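Local coordinates for protein polyphosphate kinase (PDB 2O8R) that probably catalyses the reversible transfer of the terminal phosphate of ATP to a growing chain of inorganic polyphosphate, with magnesium as cofactor, at residues Val487-Val490 and Tyr491-Phe494; Leu509-Ala512 and Arg513-Met516; Arg526-Glu529 and Asn530-Gly534; Pro636-Arg639 and Arg640-Ile643. The protein carries 3 engineered substitutions. All coordinates share one frame; numbering follows the deposited sequence.

Contact 1 (Val487-Val490 and Tyr491-Phe494); sequences VHDV and YRLF
Val490 and Phe494 form the close-packed side of this stretch of alpha-helix, lying side by side one turn apart and pointing the same way. The touching branch of the valine is CG1, anti to its backbone N (chi1 171°), which sets it beside the phenylalanine ring, 3.6 Å from Phe494 CE2. The main chain is regular here: Phe494 N donates to Val490 O at 3.0 Å, and the three preceding i to i+4 bonds, to Val487 O, His488 O and Asp489 O, are all present.

The other side is looser and only partly buried. Here the imidazole of His488 and the guanidinium of Arg492 meet with their planes 71° apart. NH1 of the arginine sits at the rim of the imidazole, near its plane, while His488 CE1 lies over a face of the guanidinium, 3.4 Å from Arg492 CZ. No hydrogen bond joins the two. Arg492 NE instead makes a salt bridge to Glu502, and NH2 has a weak, long ion pair with a sulfate. Asp489 OD1 stays 4.1 Å from Arg492 NH1, beyond a salt bridge; the carboxylate is taken up by the backbone N atoms of Ser507, Arg508 and Leu509. Tyr491 also borders this side, its ring oblique to that of His488.

Helix 484-497 thus lays Val487, Val490, Tyr491 and Phe494 on strands 442-447 and 457-462 of the first phospholipase D-like C-terminal domain, with Phe494 also meeting Phe403 of strand 399-404.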
loop_
_atom_site.group_PDB
_atom_site.type_symbol
_atom_site.label_atom_id
_atom_site.label_comp_id
_atom_site.label_asym_id
_atom_site.label_seq_id
_atom_site.Cartn_x
_atom_site.Cartn_y
_atom_site.Cartn_z
ATOM N N VAL A 487 32.399 15.947 8.820
ATOM C CA VAL A 487 31.205 16.181 9.636
ATOM C C VAL A 487 30.847 17.652 9.560
ATOM O O VAL A 487 29.672 18.022 9.642
ATOM C CB VAL A 487 31.373 15.706 11.098
ATOM C CG1 VAL A 487 30.451 16.480 12.054
ATOM C CG2 VAL A 487 31.135 14.196 11.205
ATOM N N HIS A 488 31.866 18.475 9.336
ATOM C CA HIS A 488 31.671 19.906 9.267
ATOM C C HIS A 488 31.121 20.277 7.897
ATOM O O HIS A 488 30.287 21.178 7.759
ATOM C CB HIS A 488 32.985 20.648 9.539
ATOM C CG HIS A 488 32.834 22.134 9.541
ATOM N ND1 HIS A 488 32.973 22.898 8.402
ATOM C CD2 HIS A 488 32.507 22.992 10.534
ATOM C CE1 HIS A 488 32.744 24.165 8.696
ATOM N NE2 HIS A 488 32.454 24.247 9.981
ATOM N N ASP A 489 31.610 19.574 6.884
ATOM C CA ASP A 489 31.223 19.826 5.506
ATOM C C ASP A 489 29.764 19.485 5.295
ATOM O O ASP A 489 29.028 20.254 4.669
ATOM C CB ASP A 489 32.100 19.008 4.570
ATOM C CG ASP A 489 33.434 19.673 4.296
ATOM O OD1 ASP A 489 33.586 20.850 4.681
ATOM O OD2 ASP A 489 34.322 19.030 3.682
ATOM N N VAL A 490 29.362 18.336 5.838
ATOM C CA VAL A 490 27.979 17.897 5.807
ATOM C C VAL A 490 27.130 18.881 6.617
ATOM O O VAL A 490 26.046 19.302 6.172
ATOM C CB VAL A 490 27.837 16.461 6.354
ATOM C CG1 VAL A 490 26.377 16.087 6.534
ATOM C CG2 VAL A 490 28.513 15.465 5.423
ATOM N N TYR A 491 27.644 19.260 7.789
ATOM C CA TYR A 491 27.023 20.286 8.613
ATOM C C TYR A 491 26.709 21.532 7.793
ATOM O O TYR A 491 25.573 22.019 7.772
ATOM C CB TYR A 491 27.946 20.666 9.765
ATOM C CG TYR A 491 27.542 21.953 10.439
ATOM C CD1 TYR A 491 26.517 21.967 11.372
ATOM C CD2 TYR A 491 28.178 23.155 10.141
ATOM C CE1 TYR A 491 26.125 23.133 11.984
ATOM C CE2 TYR A 491 27.793 24.326 10.752
ATOM C CZ TYR A 491 26.763 24.306 11.677
ATOM O OH TYR A 491 26.358 25.466 12.298
ATOM N N ARG A 492 27.739 22.031 7.124
ATOM C CA ARG A 492 27.646 23.219 6.302
ATOM C C ARG A 492 26.708 23.015 5.129
ATOM O O ARG A 492 25.940 23.917 4.792
ATOM C CB ARG A 492 29.034 23.622 5.799
ATOM C CG ARG A 492 29.027 24.852 4.939
ATOM C CD ARG A 492 30.409 25.191 4.424
ATOM N NE ARG A 492 31.098 26.155 5.275
ATOM C CZ ARG A 492 32.278 25.943 5.839
ATOM N NH1 ARG A 492 32.923 24.802 5.636
ATOM N NH2 ARG A 492 32.817 26.878 6.602
ATOM N N LEU A 493 26.766 21.834 4.514
ATOM C CA LEU A 493 25.876 21.509 3.395
ATOM C C LEU A 493 24.407 21.673 3.785
ATOM O O LEU A 493 23.639 22.320 3.066
ATOM C CB LEU A 493 26.125 20.098 2.873
ATOM C CG LEU A 493 25.199 19.578 1.763
ATOM C CD1 LEU A 493 25.187 20.491 0.539
ATOM C CD2 LEU A 493 25.561 18.129 1.381
ATOM N N PHE A 494 24.020 21.113 4.930
ATOM C CA PHE A 494 22.620 21.161 5.310
ATOM C C PHE A 494 22.150 22.568 5.644
ATOM O O PHE A 494 20.990 22.903 5.431
ATOM C CB PHE A 494 22.327 20.226 6.462
ATOM C CG PHE A 494 22.129 18.793 6.056
ATOM C CD1 PHE A 494 20.975 18.401 5.406
ATOM C CD2 PHE A 494 23.084 17.830 6.357
ATOM C CE1 PHE A 494 20.769 17.076 5.052
ATOM C CE2 PHE A 494 22.890 16.495 5.999
ATOM C CZ PHE A 494 21.733 16.117 5.346
#

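Contact 2 (Leu509-Ala512 and Arg513-Met516); sequences LLVA and RYNM
The side-chain amide of Asn515 grips the backbone of Leu509 and Val511 with both of its ends. Its OD1 accepts from Val511 N at 2.7 Å, with that donor in the plane of the amide carbonyl, and its ND2 donates to Leu509 O at 2.8 Å, again in the plane of the accepting carbonyl. Two bonds to residues two apart fix the rotation of the amide and are consistent with the assignment of its oxygen and nitrogen ends. On this edge of the short strand, the amide is placed much as the peptide of a neighbouring strand would be.

The next shell is the turn that brings Asn515 back. Val511 O lies inside it and receives Met516 N at 3.2 Å, together with weaker bonds from Tyr514 N and Asn515 N. Arg513 makes the reversal with a positive phi of 69°, and Asn515 then places CG between its own N and carbonyl carbon (chi1 54°), which turns the amide back to the edge of the strand.

Apolar contacts flank the polar centre. Val511 CG1 packs 3.7 Å from Tyr514 CD2, the two side chains running alongside each other. Met516, a selenomethionine, bends at its last torsion to bring CE within 3.8 Å of Ala512 CB.

Farther out, Leu510 and Ala512 make backbone bonds to Ala630 and Glu628, so that strand 510-511 borders strand 629-632 in the nine-stranded sheet. Val511 and Tyr514 lean on Leu493 and Ile496 of helix 484-497, and the turn leads straight into helix 516-532.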
loop_
_atom_site.group_PDB
_atom_site.type_symbol
_atom_site.label_atom_id
_atom_site.label_comp_id
_atom_site.label_asym_id
_atom_site.label_seq_id
_atom_site.Cartn_x
_atom_site.Cartn_y
_atom_site.Cartn_z
ATOM N N LEU A 509 34.765 17.364 1.270
ATOM C CA LEU A 509 33.546 16.993 0.559
ATOM C C LEU A 509 33.468 17.621 -0.828
ATOM O O LEU A 509 33.960 18.721 -1.043
ATOM C CB LEU A 509 32.340 17.427 1.383
ATOM C CG LEU A 509 30.977 16.851 1.033
ATOM C CD1 LEU A 509 31.055 15.338 1.130
ATOM C CD2 LEU A 509 29.883 17.449 1.937
ATOM N N LEU A 510 32.846 16.921 -1.765
ATOM C CA LEU A 510 32.595 17.488 -3.084
ATOM C C LEU A 510 31.114 17.646 -3.339
ATOM O O LEU A 510 30.388 16.655 -3.390
ATOM C CB LEU A 510 33.156 16.584 -4.166
ATOM C CG LEU A 510 34.637 16.276 -4.100
ATOM C CD1 LEU A 510 35.012 15.548 -5.376
ATOM C CD2 LEU A 510 35.408 17.568 -3.962
ATOM N N VAL A 511 30.672 18.887 -3.514
ATOM C CA VAL A 511 29.269 19.177 -3.811
ATOM C C VAL A 511 29.087 19.758 -5.218
ATOM O O VAL A 511 29.870 20.587 -5.668
ATOM C CB VAL A 511 28.653 20.113 -2.764
ATOM C CG1 VAL A 511 27.146 20.200 -2.943
ATOM C CG2 VAL A 511 28.980 19.615 -1.352
ATOM N N ALA A 512 28.060 19.292 -5.912
ATOM C CA ALA A 512 27.788 19.723 -7.273
ATOM C C ALA A 512 27.328 21.173 -7.275
ATOM O O ALA A 512 26.664 21.618 -6.340
ATOM C CB ALA A 512 26.738 18.817 -7.911
ATOM N N ARG A 513 27.686 21.908 -8.327
ATOM C CA ARG A 513 27.396 23.345 -8.430
ATOM C C ARG A 513 28.225 24.144 -7.419
ATOM O O ARG A 513 27.959 25.314 -7.159
ATOM C CB ARG A 513 25.892 23.638 -8.267
ATOM C CG ARG A 513 24.975 22.791 -9.144
ATOM C CD ARG A 513 23.506 23.040 -8.833
ATOM N NE ARG A 513 22.989 24.199 -9.562
ATOM C CZ ARG A 513 22.821 25.414 -9.039
ATOM N NH1 ARG A 513 23.116 25.650 -7.765
ATOM N NH2 ARG A 513 22.349 26.399 -9.794
ATOM N N TYR A 514 29.233 23.492 -6.852
ATOM C CA TYR A 514 30.181 24.144 -5.966
ATOM C C TYR A 514 31.609 23.778 -6.353
ATOM O O TYR A 514 32.180 24.402 -7.240
ATOM C CB TYR A 514 29.891 23.802 -4.510
ATOM C CG TYR A 514 28.644 24.463 -3.988
ATOM C CD1 TYR A 514 28.659 25.798 -3.583
ATOM C CD2 TYR A 514 27.444 23.761 -3.905
ATOM C CE1 TYR A 514 27.506 26.424 -3.114
ATOM C CE2 TYR A 514 26.288 24.366 -3.424
ATOM C CZ TYR A 514 26.327 25.697 -3.029
ATOM O OH TYR A 514 25.191 26.298 -2.542
ATOM N N ASN A 515 32.179 22.759 -5.720
ATOM C CA ASN A 515 33.567 22.395 -5.999
ATOM C C ASN A 515 33.761 21.149 -6.852
ATOM O O ASN A 515 34.891 20.825 -7.214
ATOM C CB ASN A 515 34.343 22.229 -4.692
ATOM C CG ASN A 515 33.678 21.261 -3.745
ATOM O OD1 ASN A 515 32.637 20.689 -4.054
ATOM N ND2 ASN A 515 34.273 21.074 -2.582
HETATM N N MSE A 516 32.675 20.454 -7.176
HETATM C CA MSE A 516 32.794 19.125 -7.781
HETATM C C MSE A 516 33.330 19.074 -9.216
HETATM O O MSE A 516 34.121 18.188 -9.556
HETATM C CB MSE A 516 31.490 18.356 -7.687
HETATM C CG MSE A 516 31.684 16.876 -8.000
HETATM SE SE MSE A 516 30.033 15.849 -8.009
HETATM C CE MSE A 516 29.215 16.537 -9.641
#

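Contact 3 (Arg526-Glu529 and Asn530-Gly534); sequences REIE and NVKRG
Arg533 folds back over the turn before it and runs beside Glu529, both side chains pointing the same way. Its CB stands 4.0 Å from Glu529 O, and CG comes closer, 3.4 Å from the same oxygen. A bend at chi2 (-66°) returns the chain toward the helix, leaving CD 4.1 Å from Glu529 O. CZ then lies 3.9 Å from Glu529 CB, while NH1 comes to 3.6 Å from that carbon. At the tip, NH2 is 4.2 Å from Glu529 OE1, but the oxygen lies well out of the guanidinium plane, so any attraction is probably between charges alone, with no N-H directed at the oxygen.

This is the C-terminal end of helix 516-532, closed by a Schellman motif, in which Gly534 takes a positive phi (79°) and its N bonds weakly to Val531 O; just before it, Arg533 N still makes the helical bond to Glu529 O. One turn earlier, Asn530 N bonds Arg526 O. Arg526 runs alongside Asn530, its guanidinium going on to a salt bridge with Glu610, and Glu527 reaches the backbone N atoms of Asn605 and Tyr538. Lys532 extends along Ile528, with CE 3.8 Å from Ile528 CG2.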
loop_
_atom_site.group_PDB
_atom_site.type_symbol
_atom_site.label_atom_id
_atom_site.label_comp_id
_atom_site.label_asym_id
_atom_site.label_seq_id
_atom_site.Cartn_x
_atom_site.Cartn_y
_atom_site.Cartn_z
ATOM N N ARG A 526 45.590 15.618 -13.176
ATOM C CA ARG A 526 46.747 15.166 -12.414
ATOM C C ARG A 526 47.319 13.852 -12.938
ATOM O O ARG A 526 48.540 13.657 -12.926
ATOM C CB ARG A 526 46.407 15.044 -10.937
ATOM C CG ARG A 526 47.553 14.510 -10.103
ATOM C CD ARG A 526 47.333 14.766 -8.651
ATOM N NE ARG A 526 46.213 13.988 -8.148
ATOM C CZ ARG A 526 45.917 13.856 -6.864
ATOM N NH1 ARG A 526 46.675 14.442 -5.946
ATOM N NH2 ARG A 526 44.870 13.130 -6.501
ATOM N N GLU A 527 46.439 12.969 -13.410
ATOM C CA GLU A 527 46.868 11.702 -14.004
ATOM C C GLU A 527 47.540 11.961 -15.333
ATOM O O GLU A 527 48.527 11.300 -15.657
ATOM C CB GLU A 527 45.702 10.722 -14.201
ATOM C CG GLU A 527 44.930 10.374 -12.950
ATOM C CD GLU A 527 45.710 9.502 -11.986
ATOM O OE1 GLU A 527 46.368 8.541 -12.454
ATOM O OE2 GLU A 527 45.650 9.782 -10.758
ATOM N N ILE A 528 47.014 12.921 -16.100
ATOM C CA ILE A 528 47.629 13.265 -17.388
ATOM C C ILE A 528 49.060 13.747 -17.185
ATOM O O ILE A 528 49.978 13.260 -17.844
ATOM C CB ILE A 528 46.841 14.337 -18.170
ATOM C CG1 ILE A 528 45.448 13.832 -18.542
ATOM C CG2 ILE A 528 47.618 14.757 -19.424
ATOM C CD1 ILE A 528 44.610 14.877 -19.217
ATOM N N GLU A 529 49.228 14.682 -16.251
ATOM C CA GLU A 529 50.535 15.228 -15.886
ATOM C C GLU A 529 51.514 14.132 -15.521
ATOM O O GLU A 529 52.608 14.061 -16.073
ATOM C CB GLU A 529 50.399 16.176 -14.698
ATOM C CG GLU A 529 49.489 17.360 -14.954
ATOM C CD GLU A 529 48.872 17.897 -13.677
ATOM O OE1 GLU A 529 49.602 18.033 -12.671
ATOM O OE2 GLU A 529 47.656 18.184 -13.677
ATOM N N ASN A 530 51.100 13.269 -14.603
ATOM C CA ASN A 530 51.945 12.202 -14.098
ATOM C C ASN A 530 52.533 11.332 -15.200
ATOM O O ASN A 530 53.668 10.867 -15.088
ATOM C CB ASN A 530 51.164 11.335 -13.101
ATOM C CG ASN A 530 50.855 12.059 -11.788
ATOM O OD1 ASN A 530 50.223 11.491 -10.901
ATOM N ND2 ASN A 530 51.292 13.312 -11.664
ATOM N N VAL A 531 51.757 11.114 -16.260
ATOM C CA VAL A 531 52.220 10.344 -17.415
ATOM C C VAL A 531 53.301 11.115 -18.184
ATOM O O VAL A 531 54.250 10.529 -18.712
ATOM C CB VAL A 531 51.053 9.970 -18.352
ATOM C CG1 VAL A 531 51.564 9.279 -19.630
ATOM C CG2 VAL A 531 50.083 9.076 -17.631
ATOM N N LYS A 532 53.157 12.432 -18.225
ATOM C CA LYS A 532 54.160 13.282 -18.838
ATOM C C LYS A 532 55.441 13.345 -17.987
ATOM O O LYS A 532 56.529 13.583 -18.513
ATOM C CB LYS A 532 53.580 14.668 -19.114
ATOM C CG LYS A 532 52.419 14.627 -20.096
ATOM C CD LYS A 532 51.766 15.987 -20.254
ATOM C CE LYS A 532 50.702 15.953 -21.338
ATOM N NZ LYS A 532 49.891 17.204 -21.342
ATOM N N ARG A 533 55.316 13.109 -16.685
ATOM C CA ARG A 533 56.493 12.986 -15.825
ATOM C C ARG A 533 57.001 11.552 -15.844
ATOM O O ARG A 533 57.917 11.204 -15.100
ATOM C CB ARG A 533 56.201 13.385 -14.369
ATOM C CG ARG A 533 55.310 14.595 -14.156
ATOM C CD ARG A 533 55.937 15.885 -14.639
ATOM N NE ARG A 533 55.151 17.038 -14.200
ATOM C CZ ARG A 533 54.102 17.535 -14.852
ATOM N NH1 ARG A 533 53.697 16.992 -15.996
ATOM N NH2 ARG A 533 53.456 18.582 -14.357
ATOM N N GLY A 534 56.389 10.712 -16.670
ATOM C CA GLY A 534 56.833 9.330 -16.813
ATOM C C GLY A 534 56.389 8.384 -15.715
ATOM O O GLY A 534 56.982 7.311 -15.544
#

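Contact 4 (Pro636-Arg639 and Arg640-Ile643); sequences PTLR and REII. Engineered in segment 636-639: Thr637 (natural residue Ala).
Pro636 O takes the N-H of Arg640 at 2.9 Å, the first i to i+4 bond of the opening turns of helix 636-651. Just before the helix, Asp635 OD1 accepts from Leu638 N and also bonds the hydroxyl of Thr637, an engineered residue. The next acceptors are filled in order. Thr637 O receives Glu641 N, while Leu638 O receives Ile642 N at 3.2 Å and a weak second bond, again from Glu641 N. Arg639 O receives a weak bond from Ile643 N.

The charged tips find partners outside these eight residues. Glu641 is extended, with CG anti to its backbone N (chi1 -173°), and the buried carboxylate is satisfied on both oxygens, OE2 by a salt bridge to Lys689 of helix 678-691 and OE1 by a weak bond from His348 of strand 345-349. Arg639 turns back past the start of the helix, NH1 donating to Val633 O. Arg640 has weak, long ion pairs with Glu609 and Asp644.

On the buried sides, Leu638 and Ile642 pack on Leu346, while Ile642 and Ile643 meet Val611 of strand 610-614, joining the helix to both C-terminal domains. Ile643 also lies beside the carbonyl of the preceding turn, its CD1 3.5 Å from Arg639 O.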
loop_
_atom_site.group_PDB
_atom_site.type_symbol
_atom_site.label_atom_id
_atom_site.label_comp_id
_atom_site.label_asym_id
_atom_site.label_seq_id
_atom_site.Cartn_x
_atom_site.Cartn_y
_atom_site.Cartn_z
ATOM N N PRO A 636 42.974 4.410 5.023
ATOM C CA PRO A 636 43.732 3.606 4.073
ATOM C C PRO A 636 43.208 2.187 3.906
ATOM O O PRO A 636 43.090 1.724 2.770
ATOM C CB PRO A 636 45.137 3.600 4.676
ATOM C CG PRO A 636 45.177 4.830 5.498
ATOM C CD PRO A 636 43.834 4.880 6.120
ATOM N N THR A 637 42.876 1.507 5.004
ATOM C CA THR A 637 42.358 0.137 4.884
ATOM C C THR A 637 40.998 0.110 4.180
ATOM O O THR A 637 40.709 -0.809 3.410
ATOM C CB THR A 637 42.275 -0.593 6.233
ATOM O OG1 THR A 637 41.415 0.138 7.107
ATOM C CG2 THR A 637 43.646 -0.697 6.861
ATOM N N LEU A 638 40.177 1.128 4.435
ATOM C CA LEU A 638 38.906 1.274 3.730
ATOM C C LEU A 638 39.113 1.466 2.228
ATOM O O LEU A 638 38.542 0.713 1.429
ATOM C CB LEU A 638 38.076 2.418 4.314
ATOM C CG LEU A 638 37.430 2.201 5.680
ATOM C CD1 LEU A 638 36.228 3.114 5.820
ATOM C CD2 LEU A 638 36.998 0.752 5.856
ATOM N N ARG A 639 39.942 2.446 1.852
ATOM C CA ARG A 639 40.344 2.641 0.445
ATOM C C ARG A 639 40.862 1.370 -0.232
ATOM O O ARG A 639 40.621 1.145 -1.424
ATOM C CB ARG A 639 41.435 3.701 0.327
ATOM C CG ARG A 639 40.958 5.090 0.007
ATOM C CD ARG A 639 42.092 5.963 -0.538
ATOM N NE ARG A 639 43.369 5.611 0.072
ATOM C CZ ARG A 639 43.843 6.131 1.200
ATOM N NH1 ARG A 639 43.161 7.058 1.862
ATOM N NH2 ARG A 639 45.012 5.722 1.662
ATOM N N ARG A 640 41.593 0.561 0.534
ATOM C CA ARG A 640 42.181 -0.669 0.026
ATOM C C ARG A 640 41.082 -1.676 -0.273
ATOM O O ARG A 640 41.141 -2.392 -1.277
ATOM C CB ARG A 640 43.214 -1.216 1.034
ATOM C CG ARG A 640 43.763 -2.638 0.797
ATOM C CD ARG A 640 44.267 -2.893 -0.634
ATOM N NE ARG A 640 44.948 -1.742 -1.223
ATOM C CZ ARG A 640 45.084 -1.544 -2.532
ATOM N NH1 ARG A 640 44.582 -2.422 -3.403
ATOM N NH2 ARG A 640 45.719 -0.460 -2.973
ATOM N N GLU A 641 40.068 -1.706 0.587
ATOM C CA GLU A 641 38.967 -2.648 0.438
ATOM C C GLU A 641 38.177 -2.365 -0.837
ATOM O O GLU A 641 37.868 -3.289 -1.586
ATOM C CB GLU A 641 38.065 -2.602 1.663
ATOM C CG GLU A 641 36.964 -3.654 1.707
ATOM C CD GLU A 641 36.121 -3.531 2.969
ATOM O OE1 GLU A 641 35.620 -2.426 3.257
ATOM O OE2 GLU A 641 35.967 -4.534 3.690
ATOM N N ILE A 642 37.875 -1.090 -1.087
ATOM C CA ILE A 642 37.077 -0.687 -2.246
ATOM C C ILE A 642 37.766 -1.118 -3.530
ATOM O O ILE A 642 37.141 -1.682 -4.438
ATOM C CB ILE A 642 36.836 0.828 -2.248
ATOM C CG1 ILE A 642 35.817 1.187 -1.173
ATOM C CG2 ILE A 642 36.320 1.303 -3.588
ATOM C CD1 ILE A 642 35.735 2.669 -0.895
ATOM N N ILE A 643 39.069 -0.882 -3.579
ATOM C CA ILE A 643 39.869 -1.291 -4.716
ATOM C C ILE A 643 39.878 -2.805 -4.842
ATOM O O ILE A 643 39.731 -3.332 -5.947
ATOM C CB ILE A 643 41.289 -0.707 -4.639
ATOM C CG1 ILE A 643 41.179 0.813 -4.506
ATOM C CG2 ILE A 643 42.056 -1.029 -5.886
ATOM C CD1 ILE A 643 42.474 1.522 -4.426
#

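How the contacts relate
All four contacts are local, follow one another along the chain and neither nest nor cross. Contact 1 lies in helix 484-497 of the first C-terminal domain; contact 2, in the second, takes in strand 510-511, closes the turn after it and leads into helix 516-532. These two touch through the aspartate of contact 1 and the start of contact 2, and by apolar packing, tying the domains together where the chain passes between them. Contact 3 ends helix 516-532, its centre about 24 Å from that of contact 2. Contact 4 begins helix 636-651 and touches none of the others; its nearest atoms are about 10 Å from those of contact 3.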